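Local structure of FBP protein (Leishmania major, 5OFU) at residues His23-Phe28 with Gly111-Phe116; Thr29-Ala34 with Leu86-Val91; Gly223-Trp228 with Cys267-Ala272; Lys298-Asn303 with Leu330-Arg335. The protein probably catalyses the magnesium-dependent hydrolysis of beta-D-fructose 1,6-bisphosphate to beta-D-fructose 6-phosphate and phosphate, and binds AMP. One frame throughout, in Å; residues are numbered along the deposited sequence.

Interaction 1: His23-Phe28 with Gly111-Phe116; sequences HSRGDF and GDYLIF. With AMP (adenosine monophosphate), chain E.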
# COMPACT_ATOMS: atom_id res chain seq x y z
N HIS A 23 -3.56 -16.21 34.22
CA HIS A 23 -4.95 -16.59 34.55
C HIS A 23 -5.99 -15.52 34.17
O HIS A 23 -6.82 -15.14 34.98
CB HIS A 23 -5.08 -16.99 36.03
CG HIS A 23 -4.24 -18.16 36.41
ND1 HIS A 23 -4.78 -19.32 36.94
CD2 HIS A 23 -2.91 -18.37 36.34
CE1 HIS A 23 -3.81 -20.18 37.18
NE2 HIS A 23 -2.66 -19.63 36.82
N SER A 24 -5.90 -15.05 32.93
CA SER A 24 -6.96 -14.31 32.25
C SER A 24 -7.65 -15.27 31.28
O SER A 24 -7.04 -16.24 30.83
CB SER A 24 -6.38 -13.13 31.46
OG SER A 24 -5.46 -12.39 32.25
N ARG A 25 -8.90 -14.99 30.96
CA ARG A 25 -9.66 -15.78 30.00
C ARG A 25 -9.20 -15.62 28.55
O ARG A 25 -9.43 -16.50 27.71
CB ARG A 25 -11.14 -15.41 30.07
CG ARG A 25 -11.78 -15.75 31.41
CD ARG A 25 -13.13 -15.07 31.56
NE ARG A 25 -12.99 -13.62 31.50
CZ ARG A 25 -14.00 -12.76 31.47
NH1 ARG A 25 -15.26 -13.19 31.50
NH2 ARG A 25 -13.75 -11.45 31.41
N GLY A 26 -8.54 -14.51 28.26
CA GLY A 26 -8.15 -14.14 26.90
C GLY A 26 -9.18 -13.28 26.18
O GLY A 26 -8.98 -12.95 25.02
N ASP A 27 -10.30 -12.95 26.85
CA ASP A 27 -11.40 -12.20 26.23
C ASP A 27 -10.98 -10.77 25.92
O ASP A 27 -11.26 -10.25 24.84
CB ASP A 27 -12.63 -12.11 27.15
CG ASP A 27 -13.30 -13.45 27.39
OD1 ASP A 27 -12.89 -14.46 26.77
OD2 ASP A 27 -14.23 -13.49 28.22
N PHE A 28 -10.31 -10.16 26.88
CA PHE A 28 -9.80 -8.81 26.74
C PHE A 28 -8.79 -8.74 25.61
O PHE A 28 -8.82 -7.79 24.82
CB PHE A 28 -9.19 -8.33 28.06
CG PHE A 28 -8.74 -6.91 28.03
CD1 PHE A 28 -7.48 -6.57 27.56
CD2 PHE A 28 -9.57 -5.89 28.49
CE1 PHE A 28 -7.06 -5.25 27.54
CE2 PHE A 28 -9.15 -4.57 28.48
CZ PHE A 28 -7.89 -4.25 28.01
N GLY A 111 -19.76 -11.92 26.28
CA GLY A 111 -18.81 -11.78 27.40
C GLY A 111 -19.35 -10.79 28.42
O GLY A 111 -20.56 -10.59 28.52
N ASP A 112 -18.46 -10.18 29.18
CA ASP A 112 -18.86 -9.28 30.27
C ASP A 112 -18.27 -7.87 30.13
O ASP A 112 -18.16 -7.15 31.12
CB ASP A 112 -18.52 -9.91 31.63
CG ASP A 112 -17.03 -10.08 31.84
OD1 ASP A 112 -16.36 -10.56 30.91
OD2 ASP A 112 -16.53 -9.76 32.94
N TYR A 113 -17.89 -7.49 28.90
CA TYR A 113 -17.34 -6.17 28.62
C TYR A 113 -18.38 -5.27 27.95
O TYR A 113 -19.15 -5.74 27.10
CB TYR A 113 -16.08 -6.26 27.76
CG TYR A 113 -14.91 -6.78 28.54
CD1 TYR A 113 -14.28 -5.97 29.47
CD2 TYR A 113 -14.41 -8.06 28.34
CE1 TYR A 113 -13.21 -6.44 30.21
CE2 TYR A 113 -13.33 -8.53 29.08
CZ TYR A 113 -12.73 -7.71 30.01
OH TYR A 113 -11.66 -8.14 30.78
N LEU A 114 -18.44 -4.02 28.40
CA LEU A 114 -19.25 -2.97 27.77
C LEU A 114 -18.28 -2.02 27.08
O LEU A 114 -17.35 -1.54 27.72
CB LEU A 114 -20.05 -2.18 28.81
CG LEU A 114 -21.00 -2.93 29.75
CD1 LEU A 114 -20.26 -3.52 30.93
CD2 LEU A 114 -22.11 -2.01 30.26
N ILE A 115 -18.47 -1.80 25.77
CA ILE A 115 -17.64 -0.86 24.99
C ILE A 115 -18.49 0.33 24.59
O ILE A 115 -19.58 0.17 24.05
CB ILE A 115 -17.08 -1.45 23.66
CG1 ILE A 115 -16.83 -2.95 23.75
CG2 ILE A 115 -15.80 -0.73 23.25
CD1 ILE A 115 -15.95 -3.39 24.89
N PHE A 116 -17.99 1.52 24.86
CA PHE A 116 -18.63 2.74 24.38
C PHE A 116 -17.64 3.45 23.49
O PHE A 116 -16.48 3.63 23.88
CB PHE A 116 -19.11 3.60 25.54
CG PHE A 116 -20.20 2.96 26.33
CD1 PHE A 116 -21.53 3.07 25.92
CD2 PHE A 116 -19.91 2.20 27.44
CE1 PHE A 116 -22.55 2.45 26.62
CE2 PHE A 116 -20.93 1.57 28.15
CZ PHE A 116 -22.25 1.69 27.74
P AMP E . -10.02 -11.39 30.70
O1P AMP E . -9.28 -11.59 29.40
O2P AMP E . -11.40 -10.80 30.55
O3P AMP E . -9.99 -12.57 31.64
O5' AMP E . -9.09 -10.32 31.44
C5' AMP E . -9.46 -9.76 32.69
C4' AMP E . -8.65 -8.50 33.01
O4' AMP E . -7.25 -8.76 32.95
C3' AMP E . -8.91 -7.36 32.04
O3' AMP E . -10.03 -6.57 32.41
C2' AMP E . -7.62 -6.58 32.09
O2' AMP E . -7.60 -5.62 33.14
C1' AMP E . -6.57 -7.67 32.31
N9 AMP E . -6.05 -8.05 30.97
C8 AMP E . -6.39 -9.14 30.25
N7 AMP E . -5.73 -9.17 29.07
C5 AMP E . -4.96 -8.08 29.02
C6 AMP E . -4.03 -7.51 28.04
N6 AMP E . -3.80 -8.15 26.88
N1 AMP E . -3.42 -6.34 28.36
C2 AMP E . -3.65 -5.71 29.53
N3 AMP E . -4.50 -6.17 30.46
C4 AMP E . -5.18 -7.34 30.26

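Interaction 2: Thr29-Ala34 with Leu86-Val91; sequences TLLMMA and LSSTSV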
# COMPACT_ATOMS: atom_id res chain seq x y z
N THR A 29 -7.90 -9.73 25.53
CA THR A 29 -6.93 -9.80 24.43
C THR A 29 -7.62 -9.88 23.09
O THR A 29 -7.28 -9.11 22.18
CB THR A 29 -5.94 -10.95 24.61
OG1 THR A 29 -5.03 -10.59 25.65
CG2 THR A 29 -5.14 -11.23 23.33
N LEU A 30 -8.64 -10.73 22.97
CA LEU A 30 -9.42 -10.79 21.73
C LEU A 30 -10.18 -9.50 21.37
O LEU A 30 -10.39 -9.20 20.19
CB LEU A 30 -10.39 -11.97 21.74
CG LEU A 30 -9.72 -13.33 21.57
CD1 LEU A 30 -10.75 -14.45 21.69
CD2 LEU A 30 -8.99 -13.40 20.24
N LEU A 31 -10.59 -8.75 22.38
CA LEU A 31 -11.26 -7.46 22.22
C LEU A 31 -10.33 -6.40 21.63
O LEU A 31 -10.71 -5.66 20.75
CB LEU A 31 -11.80 -7.00 23.58
CG LEU A 31 -12.65 -5.74 23.64
CD1 LEU A 31 -13.95 -5.97 22.89
CD2 LEU A 31 -12.92 -5.37 25.09
N MET A 32 -9.10 -6.35 22.14
CA MET A 32 -8.06 -5.45 21.62
C MET A 32 -7.68 -5.78 20.19
O MET A 32 -7.48 -4.88 19.38
CB MET A 32 -6.81 -5.52 22.49
CG MET A 32 -6.97 -5.02 23.92
SD MET A 32 -7.46 -3.29 24.00
CE MET A 32 -9.21 -3.45 24.39
N MET A 33 -7.56 -7.07 19.86
CA MET A 33 -7.31 -7.49 18.48
C MET A 33 -8.43 -7.06 17.55
O MET A 33 -8.16 -6.59 16.43
CB MET A 33 -7.15 -9.01 18.38
CG MET A 33 -5.93 -9.59 19.08
SD MET A 33 -4.38 -8.78 18.66
CE MET A 33 -3.35 -9.40 19.97
N ALA A 34 -9.67 -7.20 18.00
CA ALA A 34 -10.83 -6.77 17.22
C ALA A 34 -10.82 -5.27 16.96
O ALA A 34 -11.11 -4.85 15.85
CB ALA A 34 -12.13 -7.17 17.92
N LEU A 86 -18.59 -7.23 17.75
CA LEU A 86 -19.58 -8.31 17.89
C LEU A 86 -19.04 -9.69 17.50
O LEU A 86 -19.57 -10.68 17.96
CB LEU A 86 -20.85 -8.01 17.09
CG LEU A 86 -21.70 -6.86 17.63
CD1 LEU A 86 -22.88 -6.62 16.70
CD2 LEU A 86 -22.17 -7.12 19.05
N SER A 87 -18.00 -9.74 16.67
CA SER A 87 -17.36 -11.00 16.27
C SER A 87 -16.39 -11.54 17.35
O SER A 87 -15.99 -12.70 17.29
CB SER A 87 -16.66 -10.82 14.91
OG SER A 87 -15.40 -10.19 15.09
N SER A 88 -16.00 -10.71 18.32
CA SER A 88 -14.99 -11.09 19.32
C SER A 88 -15.50 -12.01 20.43
O SER A 88 -14.69 -12.59 21.15
CB SER A 88 -14.36 -9.83 19.95
OG SER A 88 -15.25 -9.20 20.87
N THR A 89 -16.83 -12.14 20.57
CA THR A 89 -17.49 -12.90 21.67
C THR A 89 -17.23 -12.35 23.10
O THR A 89 -17.61 -13.00 24.07
CB THR A 89 -17.16 -14.45 21.65
OG1 THR A 89 -16.13 -14.74 22.60
CG2 THR A 89 -16.72 -15.03 20.27
N SER A 90 -16.62 -11.17 23.23
CA SER A 90 -16.20 -10.63 24.52
C SER A 90 -17.13 -9.54 25.05
O SER A 90 -17.06 -9.22 26.24
CB SER A 90 -14.78 -10.05 24.41
OG SER A 90 -13.83 -11.04 24.09
N VAL A 91 -17.98 -8.96 24.20
CA VAL A 91 -18.86 -7.85 24.63
C VAL A 91 -20.27 -8.34 24.92
O VAL A 91 -20.74 -9.29 24.26
CB VAL A 91 -18.90 -6.69 23.60
CG1 VAL A 91 -17.50 -6.37 23.11
CG2 VAL A 91 -19.82 -7.00 22.42

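Interaction 3: Gly223-Trp228 with Cys267-Ala272; sequences GKWEPW and CYPKDA. With F6P (6-O-phosphono-beta-D-fructofuranose), chain F.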
# COMPACT_ATOMS: atom_id res chain seq x y z
N GLY A 223 -18.50 34.91 23.32
CA GLY A 223 -19.65 35.65 23.80
C GLY A 223 -20.66 34.88 24.63
O GLY A 223 -21.36 35.49 25.44
N LYS A 224 -20.73 33.56 24.47
CA LYS A 224 -21.66 32.72 25.23
C LYS A 224 -21.04 32.02 26.45
O LYS A 224 -21.74 31.27 27.13
CB LYS A 224 -22.29 31.69 24.30
CG LYS A 224 -23.21 32.31 23.25
CD LYS A 224 -23.69 31.26 22.26
CE LYS A 224 -22.62 30.94 21.22
NZ LYS A 224 -23.07 29.91 20.23
N TRP A 225 -19.76 32.27 26.73
CA TRP A 225 -19.08 31.63 27.88
C TRP A 225 -19.37 32.31 29.22
O TRP A 225 -19.78 33.46 29.28
CB TRP A 225 -17.56 31.60 27.67
CG TRP A 225 -17.10 30.68 26.60
CD1 TRP A 225 -17.75 29.59 26.10
CD2 TRP A 225 -15.84 30.74 25.90
NE1 TRP A 225 -17.00 28.99 25.12
CE2 TRP A 225 -15.82 29.68 24.98
CE3 TRP A 225 -14.74 31.60 25.96
CZ2 TRP A 225 -14.75 29.45 24.13
CZ3 TRP A 225 -13.67 31.37 25.11
CH2 TRP A 225 -13.68 30.30 24.21
N GLU A 226 -19.10 31.57 30.29
CA GLU A 226 -19.18 32.08 31.65
C GLU A 226 -18.05 33.09 31.86
O GLU A 226 -16.96 32.90 31.31
CB GLU A 226 -19.05 30.95 32.68
CG GLU A 226 -20.18 29.94 32.66
CD GLU A 226 -20.03 28.88 33.74
OE1 GLU A 226 -19.21 27.95 33.58
OE2 GLU A 226 -20.74 28.98 34.76
N PRO A 227 -18.29 34.14 32.66
CA PRO A 227 -17.28 35.20 32.86
C PRO A 227 -15.91 34.73 33.34
O PRO A 227 -14.89 35.27 32.90
CB PRO A 227 -17.93 36.11 33.91
CG PRO A 227 -19.40 35.93 33.69
CD PRO A 227 -19.57 34.48 33.34
N TRP A 228 -15.88 33.74 34.23
CA TRP A 228 -14.60 33.19 34.72
C TRP A 228 -13.74 32.62 33.58
O TRP A 228 -12.52 32.80 33.59
CB TRP A 228 -14.82 32.15 35.85
CG TRP A 228 -15.25 30.77 35.40
CD1 TRP A 228 -16.52 30.26 35.40
CD2 TRP A 228 -14.40 29.72 34.90
NE1 TRP A 228 -16.51 28.97 34.93
CE2 TRP A 228 -15.23 28.62 34.61
CE3 TRP A 228 -13.02 29.62 34.65
CZ2 TRP A 228 -14.72 27.43 34.08
CZ3 TRP A 228 -12.52 28.43 34.14
CH2 TRP A 228 -13.37 27.35 33.86
N CYS A 267 -9.94 22.66 25.92
CA CYS A 267 -11.14 23.08 26.64
C CYS A 267 -12.36 23.04 25.75
O CYS A 267 -12.32 23.54 24.63
CB CYS A 267 -10.98 24.51 27.16
SG CYS A 267 -9.67 24.68 28.38
N TYR A 268 -13.42 22.45 26.26
CA TYR A 268 -14.74 22.68 25.72
C TYR A 268 -15.66 22.99 26.90
O TYR A 268 -16.22 22.07 27.50
CB TYR A 268 -15.22 21.49 24.89
CG TYR A 268 -16.22 21.94 23.85
CD1 TYR A 268 -17.42 22.54 24.24
CD2 TYR A 268 -15.97 21.81 22.48
CE1 TYR A 268 -18.34 22.98 23.32
CE2 TYR A 268 -16.89 22.26 21.54
CZ TYR A 268 -18.07 22.84 21.98
OH TYR A 268 -19.02 23.29 21.11
N PRO A 269 -15.80 24.28 27.24
CA PRO A 269 -16.50 24.70 28.45
C PRO A 269 -18.01 24.77 28.26
O PRO A 269 -18.53 24.45 27.19
CB PRO A 269 -15.92 26.09 28.70
CG PRO A 269 -15.74 26.63 27.33
CD PRO A 269 -15.36 25.46 26.46
N LYS A 270 -18.71 25.21 29.30
CA LYS A 270 -20.13 25.48 29.22
C LYS A 270 -20.37 26.73 28.37
O LYS A 270 -19.50 27.60 28.28
CB LYS A 270 -20.71 25.74 30.60
CG LYS A 270 -20.57 24.60 31.58
CD LYS A 270 -21.18 24.98 32.91
CE LYS A 270 -21.01 23.84 33.90
NZ LYS A 270 -21.96 23.98 35.03
N ASP A 271 -21.55 26.82 27.77
CA ASP A 271 -22.00 28.06 27.17
C ASP A 271 -23.52 28.20 27.26
O ASP A 271 -24.21 27.25 27.61
CB ASP A 271 -21.44 28.24 25.74
CG ASP A 271 -22.01 27.25 24.73
OD1 ASP A 271 -23.23 27.33 24.41
OD2 ASP A 271 -21.23 26.43 24.18
N ALA A 272 -24.03 29.40 26.99
CA ALA A 272 -25.46 29.69 27.05
C ALA A 272 -26.34 28.63 26.38
O ALA A 272 -27.36 28.24 26.94
CB ALA A 272 -25.75 31.06 26.44
O1 F6P F . -18.89 16.18 18.50
C1 F6P F . -17.55 16.01 19.00
C2 F6P F . -16.60 16.89 18.20
O2 F6P F . -16.62 16.44 16.84
C3 F6P F . -15.18 16.88 18.76
O3 F6P F . -14.30 16.06 17.99
C4 F6P F . -14.72 18.32 18.72
O4 F6P F . -13.90 18.68 19.83
C5 F6P F . -16.01 19.11 18.73
O5 F6P F . -17.05 18.24 18.27
C6 F6P F . -15.94 20.33 17.84
O6 F6P F . -17.05 21.15 18.19
P F6P F . -17.19 22.66 17.67
O1P F6P F . -17.58 22.52 16.22
O2P F6P F . -15.83 23.27 17.91
O3P F6P F . -18.31 23.16 18.53
O HOH W 1 -18.60 26.04 25.02
O HOH W 2 -17.84 29.19 29.87

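Interaction 4: Lys298-Asn303 with Leu330-Arg335; sequences KAVGSN and LCMAFR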
# COMPACT_ATOMS: atom_id res chain seq x y z
N LYS A 298 -4.04 16.37 34.01
CA LYS A 298 -5.33 16.46 34.69
C LYS A 298 -6.45 16.52 33.68
O LYS A 298 -6.26 17.00 32.57
CB LYS A 298 -5.42 17.72 35.55
CG LYS A 298 -4.57 17.71 36.80
CD LYS A 298 -5.15 18.71 37.77
CE LYS A 298 -4.22 19.11 38.84
NZ LYS A 298 -3.27 18.18 39.50
N ALA A 299 -7.62 16.07 34.10
CA ALA A 299 -8.80 15.98 33.25
C ALA A 299 -10.05 16.21 34.09
O ALA A 299 -10.57 15.29 34.73
CB ALA A 299 -8.86 14.62 32.57
N VAL A 300 -10.53 17.45 34.09
CA VAL A 300 -11.61 17.88 34.98
C VAL A 300 -12.82 18.38 34.22
O VAL A 300 -12.74 18.70 33.02
CB VAL A 300 -11.13 18.93 36.01
CG1 VAL A 300 -10.01 18.36 36.86
CG2 VAL A 300 -10.68 20.22 35.35
N GLY A 301 -13.95 18.40 34.92
CA GLY A 301 -15.22 18.87 34.38
C GLY A 301 -15.74 20.00 35.24
O GLY A 301 -14.98 20.87 35.67
N SER A 302 -17.05 19.99 35.50
CA SER A 302 -17.70 21.01 36.33
C SER A 302 -17.26 20.98 37.79
O SER A 302 -17.38 21.99 38.49
CB SER A 302 -19.22 20.86 36.26
OG SER A 302 -19.71 21.32 35.02
N ASN A 303 -16.81 19.83 38.27
CA ASN A 303 -16.49 19.68 39.69
C ASN A 303 -15.54 18.51 39.91
O ASN A 303 -15.93 17.43 40.36
CB ASN A 303 -17.78 19.54 40.52
CG ASN A 303 -18.77 18.58 39.89
OD1 ASN A 303 -19.26 18.80 38.78
ND2 ASN A 303 -19.08 17.50 40.60
N LEU A 330 -4.11 26.45 36.46
CA LEU A 330 -4.31 27.86 36.15
C LEU A 330 -5.77 28.12 35.77
O LEU A 330 -6.39 29.02 36.31
CB LEU A 330 -3.39 28.32 35.02
CG LEU A 330 -3.47 29.80 34.65
CD1 LEU A 330 -3.22 30.68 35.87
CD2 LEU A 330 -2.51 30.17 33.52
N CYS A 331 -6.30 27.31 34.87
CA CYS A 331 -7.69 27.42 34.42
C CYS A 331 -8.68 27.35 35.58
O CYS A 331 -9.57 28.19 35.69
CB CYS A 331 -7.99 26.32 33.39
SG CYS A 331 -9.65 26.33 32.68
N MET A 332 -8.51 26.36 36.46
CA MET A 332 -9.41 26.18 37.60
C MET A 332 -9.24 27.29 38.66
O MET A 332 -10.21 27.63 39.34
CB MET A 332 -9.22 24.80 38.24
CG MET A 332 -9.64 23.62 37.36
SD MET A 332 -11.37 23.66 36.83
CE MET A 332 -11.23 24.31 35.16
N ALA A 333 -8.04 27.86 38.77
CA ALA A 333 -7.79 29.02 39.64
C ALA A 333 -8.72 30.20 39.29
O ALA A 333 -9.22 30.86 40.19
CB ALA A 333 -6.34 29.46 39.57
N PHE A 334 -8.94 30.43 38.00
CA PHE A 334 -9.91 31.44 37.56
C PHE A 334 -11.33 31.11 37.97
O PHE A 334 -12.10 32.02 38.29
CB PHE A 334 -9.83 31.68 36.05
CG PHE A 334 -8.73 32.61 35.65
CD1 PHE A 334 -7.44 32.14 35.45
CD2 PHE A 334 -8.98 33.97 35.50
CE1 PHE A 334 -6.41 33.00 35.09
CE2 PHE A 334 -7.97 34.83 35.13
CZ PHE A 334 -6.68 34.35 34.93
N ARG A 335 -11.70 29.83 37.96
CA ARG A 335 -13.04 29.43 38.40
C ARG A 335 -13.22 29.49 39.93
O ARG A 335 -14.31 29.82 40.40
CB ARG A 335 -13.40 28.04 37.89
CG ARG A 335 -14.90 27.78 37.96
CD ARG A 335 -15.26 26.39 37.49
NE ARG A 335 -14.75 25.38 38.40
CZ ARG A 335 -14.73 24.08 38.14
NH1 ARG A 335 -15.18 23.59 36.98
NH2 ARG A 335 -14.23 23.25 39.05

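Interaction 1: His23-Phe28 with Gly111-Phe116
Phe-28 and Tyr-113 bring the start of helix 27-47 beside the start of strand 113-121, their CA atoms 8.2 Å apart. Their rings form an offset edge-to-face pair, the edge of Phe-28 toward the face of Tyr-113, with centroids 5.9 Å apart and planes at 63°. Arg-25 meets Asp-112 end-on. A bend at chi3 (-61°) brings the Arg-25 guanidinium between the AMP phosphate and Asp-112. Both NH1 (2.9 Å) and NH2 (2.8 Å) of Arg-25 give their N-H to one oxygen, OD1 of Asp-112. The NH2 bond uses the syn lone pair; the NH1 bond comes from above the carboxylate plane, since the two flat groups are turned 72° apart. Asp-112 OD2 forms a salt bridge with Arg-140. Asp-27 OD2 lies over a face of the Arg-25 guanidinium, a contact of charges alone.

AMP joins the two segments. Its O2P takes hydrogen bonds from Arg-25 NH2 at 2.6 Å and from Tyr-113 OH at 2.7 Å. Tyr-113 OH accepts from the ribose O3' of AMP at 2.8 Å. The backbone N and NE of Arg-25 both reach O3P, while Phe-28 N bonds to AMP O1P at 3.1 Å.

The phosphate sits at the N-terminal end of helix 27-47, and main-chain N-H groups and a guanidinium probably stabilise its charge. This is consistent with the allosteric AMP site of class 1 fructose-1,6-bisphosphatases.

Interaction 2: Thr29-Ala34 with Leu86-Val91
Leu-31 and Val-91 make the apolar part of this contact. The CD1 branch of Leu-31 meets CG1 of Val-91 at 3.6 Å, and the two side chains cross at about a right angle. CG of Leu-31 lies opposite its backbone N (chi1 -175°), which turns the branched end toward strand 91-96. Ala-34 adds a smaller touch one turn further along the helix: its CB is 4.0 Å from CB of Ser-88. Ser-88 CB also rests 4.0 Å from the carbonyl oxygen of Leu-30. The small side chain of Ser-88 is consistent with the close approach of the backbones: CA of Leu-31 and CA of Ser-88 are 6.0 Å apart.

No hydrogen bond joins the two segments. The serine hydroxyls are used elsewhere. Ser-88 OG bonds to the carbonyl of Leu-85, in the last turn of helix 73-87, and receives a weak bond from Ser-90 N. Ser-90 OG bonds to the carbonyl of Asp-27, so it ties the turn to the first residue of helix 27-47. Thr-89 has a positive phi (63°), where the chain leaves helix 73-87 and turns toward the strand. Its OG1 gives a hydrogen bond to the carbonyl oxygen of Ser-88 at 3.0 Å. Thr-29 OG1 bonds to N6 of AMP.

Helix 27-47 is packed on the turn between helix 73-87 and strand 91-96. Ile-115 of strand 113-121 touches both Leu-31 and Val-91 and extends the apolar layer. Helix 12-18 covers another side of helix 27-47, through Ile-16 on Thr-29, Met-32 and Met-33.

Interaction 3: Gly223-Trp228 with Cys267-Ala272
Trp-225 and Pro-269 form a CH-pi contact. CG of Pro-269 stands over the five-membered ring of Trp-225, 3.8 Å from its centroid and 25° off the ring normal. CB of Asp-271 lies at the edge of the same indole. CB of Lys-224 is 3.8 Å from CB of Asp-271; a bend at chi3 (-79°) then carries Lys-224 NZ to Asn-273 OD1.

One direct hydrogen bond joins the backbones: Ala-272 N gives its hydrogen to Lys-224 O at 3.0 Å. The same carbonyl oxygen, Lys-224 O, receives a CA-H...O contact from CA of Asp-271 at 3.2 Å.

Water 2 accepts from Glu-226 N at 2.7 Å and donates to Lys-270 O at 2.8 Å. Water 1 donates to Pro-269 O and Asp-271 OD2, and takes a weak bond from Trp-225 NE1. Asp-271 OD1 accepts from the backbone N of Gln-274.

Carboxylate oxygen OE1 of Glu-226 lies 3.6 Å from CD of Lys-270 and takes a weak hydrogen bond from Trp-228 NE1. The charged ends of Glu-226 and Lys-270 are not in contact.

The contact joins the lead-in to helix 227-238 to the chain leaving strand 265-268. Tyr-268, on that strand, gives its OH hydrogen to O3P of fructose 6-phosphate. Phe-229 of helix 227-238 packs on Trp-225 and Pro-269, while Tyr-321 of strand 317-323 touches Pro-269.

Interaction 4: Lys298-Asn303 with Leu330-Arg335
Arg-335 reaches Gly-301 because its CG points away from the backbone N (chi1 -162°) and a bend at chi3 (67°) then brings NH1 round. Met-332, one turn earlier, is bent at chi2 and chi3, and its sulfur comes to lie both beside Val-300 and under the guanidinium.

Arg-335 NH1 gives a hydrogen bond to the carbonyl oxygen of Gly-301 at 3.0 Å. The oxygen is at the guanidinium edge, nearly in plane. NH1 lies in the carbonyl plane of Gly-301, so its N-H meets a lone pair; the N-H...O angle is 156°. Ser-302 O is 3.1 Å from Arg-335 NH1, but lies over a face at a poor angle and makes no hydrogen bond. The SD of Met-332 covers the other face. Val-300 and Met-332 meet tip to tip, with CG2 of Val-300 3.8 Å from SD of Met-332. Trp-228 of helix 227-238 packs on Arg-335, and Tyr-321 of strand 317-323 touches Val-300 and Met-332.

One N-H bond thus fixes the guanidinium edge. The positive charge probably gains from the two carbonyl dipoles beside it. The result links helix 325-337 to segment 298-303 by one polar grip and one apolar touch.

After helix 12-18 the chain enters helix 27-47, which interactions 1 and 2 share. Interaction 2 closes the shorter loop, from Thr-29-Ala-34 to Leu-86-Val-91. Interaction 1 closes a longer loop around it, ending on strand 113-121. The two touch, and together they tie helix 27-47 and the end of helix 73-87 to strands 91-96 and 113-121 of the N-terminal sheet, beside the AMP site. Interactions 3 and 4 follow in series and reach the same C-terminal sheet. Interaction 3 joins the start of helix 227-238 to the end of strand 265-268. Interaction 4 joins segment 298-303 to helix 325-337. They meet through Trp-228 and Lys-270. The centres of interactions 1 and 3 are about 39 Å apart.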